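DUF211 domain-containing protein (Archaeoglobus fulgidus DSM 4304, PDB 3BPD) is of unknown function but binds magnesium ions and assembles as a heptamer of identical subunits. Local coordinates at residues F[19-24]-F[47-52]. The protein carries 1 engineered substitution. Sequence-based numbering, arbitrary orientation.
Sequences PKTIVF and ATENIK
The methyl CG2 of Thr-21, in the first turn of helix 21-29, meets Ile-51 and Glu-49, two residues on one face of strand 48-57. The apolar part of the contact is methyl against methyl: Thr-21 CG2 lies 3.9 Å from Ile-51 CG2 and 4.2 Å from Ile-51 CD1, so both branches of the isoleucine border the same carbon. The two side chains run past each other in opposite senses. In Thr-21, a chi1 of 53° sets OG1 between the backbone N and the carbonyl carbon and leaves CG2 beside the N, directed at the strand. Phe-24, one turn further along the helix, points its CB toward the strand but packs more loosely, its CD2 4.8 Å from Ile-51 CD1.

The polar part is van der Waals contact with a charged group. Glu-49 reaches out with an extended chain (chi2 -170°), and its OE1 comes to 3.8 Å from Thr-21 CG2. That oxygen is satisfied by a salt bridge to Lys-15, whose NZ also hydrogen-bonds to Pro-19 O; one lysine thus ties the carboxylate to the segment leading into the helix. Within 19-24, Lys-20 occupies the N-cap position, and its O accepts a bond from Val-23 N at 3.0 Å.

The contact packs the start of helix 21-29 onto the antiparallel four-stranded sheet, in a beta-alpha-beta-beta-alpha-beta topology of the ferredoxin-like kind. Strand 48-57 lies between strands 34-44 and 6-16, which supply Ile-39 and Lys-15 beside Thr-21, while Val-82 of a neighbouring subunit also packs on this threonine.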
ATOM      1  N   PRO F  19     -23.876  -8.843 -25.912  1.00 26.98           N
ATOM      2  CA  PRO F  19     -23.331  -7.504 -26.172  1.00 26.73           C
ATOM      3  C   PRO F  19     -21.958  -7.329 -25.548  1.00 26.20           C
ATOM      4  O   PRO F  19     -21.542  -8.127 -24.716  1.00 26.30           O
ATOM      5  CB  PRO F  19     -24.351  -6.576 -25.509  1.00 26.75           C
ATOM      6  CG  PRO F  19     -25.625  -7.371 -25.539  1.00 26.93           C
ATOM      7  CD  PRO F  19     -25.147  -8.750 -25.171  1.00 26.68           C
ATOM      8  N   LYS F  20     -21.261  -6.272 -25.940  1.00 27.38           N
ATOM      9  CA  LYS F  20     -19.941  -5.990 -25.380  1.00 28.67           C
ATOM     10  C   LYS F  20     -20.071  -5.603 -23.901  1.00 29.12           C
ATOM     11  O   LYS F  20     -21.143  -5.169 -23.459  1.00 29.16           O
ATOM     12  CB  LYS F  20     -19.279  -4.850 -26.151  1.00 28.33           C
ATOM     13  CG  LYS F  20     -18.966  -5.211 -27.572  1.00 28.83           C
ATOM     14  CD  LYS F  20     -18.492  -4.017 -28.395  1.00 31.30           C
ATOM     15  CE  LYS F  20     -17.655  -4.524 -29.591  1.00 34.77           C
ATOM     16  NZ  LYS F  20     -18.186  -5.811 -30.197  1.00 32.23           N
ATOM     17  N   THR F  21     -18.990  -5.745 -23.134  1.00 28.59           N
ATOM     18  CA  THR F  21     -19.057  -5.392 -21.720  1.00 28.80           C
ATOM     19  C   THR F  21     -19.401  -3.918 -21.471  1.00 27.52           C
ATOM     20  O   THR F  21     -20.070  -3.594 -20.484  1.00 27.52           O
ATOM     21  CB  THR F  21     -17.747  -5.712 -20.981  1.00 27.66           C
ATOM     22  OG1 THR F  21     -16.657  -5.104 -21.671  1.00 31.11           O
ATOM     23  CG2 THR F  21     -17.523  -7.205 -20.905  1.00 28.78           C
ATOM     24  N   ILE F  22     -18.961  -3.022 -22.348  1.00 26.26           N
ATOM     25  CA  ILE F  22     -19.263  -1.608 -22.143  1.00 25.73           C
ATOM     26  C   ILE F  22     -20.767  -1.341 -22.175  1.00 25.21           C
ATOM     27  O   ILE F  22     -21.227  -0.307 -21.705  1.00 26.21           O
ATOM     28  CB  ILE F  22     -18.575  -0.698 -23.187  1.00 23.87           C
ATOM     29  CG1 ILE F  22     -19.130  -0.968 -24.572  1.00 24.83           C
ATOM     30  CG2 ILE F  22     -17.085  -0.933 -23.186  1.00 23.17           C
ATOM     31  CD1 ILE F  22     -18.483  -0.096 -25.617  1.00 27.34           C
ATOM     32  N   VAL F  23     -21.530  -2.280 -22.721  1.00 24.66           N
ATOM     33  CA  VAL F  23     -22.974  -2.133 -22.788  1.00 24.78           C
ATOM     34  C   VAL F  23     -23.552  -2.628 -21.458  1.00 25.12           C
ATOM     35  O   VAL F  23     -24.487  -2.036 -20.914  1.00 26.14           O
ATOM     36  CB  VAL F  23     -23.533  -2.923 -23.980  1.00 26.72           C
ATOM     37  CG1 VAL F  23     -25.012  -2.640 -24.166  1.00 26.06           C
ATOM     38  CG2 VAL F  23     -22.760  -2.536 -25.243  1.00 28.18           C
ATOM     39  N   PHE F  24     -22.993  -3.708 -20.922  1.00 24.69           N
ATOM     40  CA  PHE F  24     -23.446  -4.195 -19.627  1.00 24.39           C
ATOM     41  C   PHE F  24     -23.229  -3.073 -18.619  1.00 24.57           C
ATOM     42  O   PHE F  24     -24.111  -2.750 -17.822  1.00 24.65           O
ATOM     43  CB  PHE F  24     -22.637  -5.410 -19.185  1.00 25.19           C
ATOM     44  CG  PHE F  24     -23.114  -6.685 -19.776  1.00 26.25           C
ATOM     45  CD1 PHE F  24     -23.113  -6.860 -21.160  1.00 26.39           C
ATOM     46  CD2 PHE F  24     -23.632  -7.691 -18.966  1.00 25.33           C
ATOM     47  CE1 PHE F  24     -23.621  -8.005 -21.731  1.00 24.76           C
ATOM     48  CE2 PHE F  24     -24.150  -8.852 -19.529  1.00 26.09           C
ATOM     49  CZ  PHE F  24     -24.146  -9.007 -20.918  1.00 26.03           C
ATOM     50  N   ALA F  47     -16.381 -18.542 -27.658  1.00 40.45           N
ATOM     51  CA  ALA F  47     -17.530 -17.693 -27.932  1.00 37.46           C
ATOM     52  C   ALA F  47     -18.129 -17.219 -26.615  1.00 36.45           C
ATOM     53  O   ALA F  47     -19.339 -16.993 -26.509  1.00 38.07           O
ATOM     54  CB  ALA F  47     -18.555 -18.483 -28.702  1.00 39.16           C
ATOM     55  N   THR F  48     -17.273 -17.042 -25.616  1.00 33.74           N
ATOM     56  CA  THR F  48     -17.732 -16.658 -24.297  1.00 30.56           C
ATOM     57  C   THR F  48     -16.692 -15.827 -23.552  1.00 30.58           C
ATOM     58  O   THR F  48     -15.518 -15.808 -23.919  1.00 30.16           O
ATOM     59  CB  THR F  48     -18.043 -17.935 -23.482  1.00 29.18           C
ATOM     60  OG1 THR F  48     -19.252 -17.750 -22.752  1.00 30.02           O
ATOM     61  CG2 THR F  48     -16.916 -18.253 -22.504  1.00 28.35           C
ATOM     62  N   GLU F  49     -17.129 -15.136 -22.505  1.00 30.39           N
ATOM     63  CA  GLU F  49     -16.216 -14.337 -21.701  1.00 30.75           C
ATOM     64  C   GLU F  49     -16.570 -14.486 -20.238  1.00 29.86           C
ATOM     65  O   GLU F  49     -17.739 -14.643 -19.885  1.00 29.55           O
ATOM     66  CB  GLU F  49     -16.312 -12.847 -22.038  1.00 32.69           C
ATOM     67  CG  GLU F  49     -16.165 -12.484 -23.488  1.00 36.90           C
ATOM     68  CD  GLU F  49     -16.037 -10.991 -23.688  1.00 39.01           C
ATOM     69  OE1 GLU F  49     -16.895 -10.242 -23.162  1.00 40.68           O
ATOM     70  OE2 GLU F  49     -15.079 -10.566 -24.375  1.00 40.96           O
ATOM     71  N   ASN F  50     -15.550 -14.461 -19.392  1.00 29.39           N
ATOM     72  CA  ASN F  50     -15.759 -14.515 -17.959  1.00 28.93           C
ATOM     73  C   ASN F  50     -15.382 -13.106 -17.515  1.00 28.04           C
ATOM     74  O   ASN F  50     -14.300 -12.606 -17.841  1.00 26.16           O
ATOM     75  CB  ASN F  50     -14.858 -15.567 -17.309  1.00 31.86           C
ATOM     76  CG  ASN F  50     -15.402 -16.988 -17.473  1.00 34.80           C
ATOM     77  OD1 ASN F  50     -16.530 -17.270 -17.078  1.00 36.73           O
ATOM     78  ND2 ASN F  50     -14.597 -17.887 -18.054  1.00 36.09           N
ATOM     79  N   ILE F  51     -16.293 -12.458 -16.800  1.00 26.60           N
ATOM     80  CA  ILE F  51     -16.068 -11.098 -16.338  1.00 25.73           C
ATOM     81  C   ILE F  51     -16.447 -10.916 -14.867  1.00 25.75           C
ATOM     82  O   ILE F  51     -17.343 -11.598 -14.362  1.00 25.85           O
ATOM     83  CB  ILE F  51     -16.888 -10.095 -17.205  1.00 26.08           C
ATOM     84  CG1 ILE F  51     -18.391 -10.375 -17.059  1.00 25.27           C
ATOM     85  CG2 ILE F  51     -16.496 -10.225 -18.670  1.00 25.91           C
ATOM     86  CD1 ILE F  51     -19.285  -9.439 -17.878  1.00 23.31           C
ATOM     87  N   LYS F  52     -15.752 -10.005 -14.183  1.00 25.66           N
ATOM     88  CA  LYS F  52     -16.037  -9.690 -12.778  1.00 24.32           C
ATOM     89  C   LYS F  52     -16.767  -8.335 -12.736  1.00 23.47           C
ATOM     90  O   LYS F  52     -16.241  -7.330 -13.215  1.00 23.29           O
ATOM     91  CB  LYS F  52     -14.734  -9.596 -11.969  1.00 23.35           C
ATOM     92  CG  LYS F  52     -14.646 -10.581 -10.822  1.00 27.51           C
ATOM     93  CD  LYS F  52     -14.413 -12.000 -11.331  1.00 32.28           C
ATOM     94  CE  LYS F  52     -14.350 -13.014 -10.202  1.00 32.43           C
ATOM     95  NZ  LYS F  52     -13.683 -14.262 -10.669  1.00 36.28           N
TER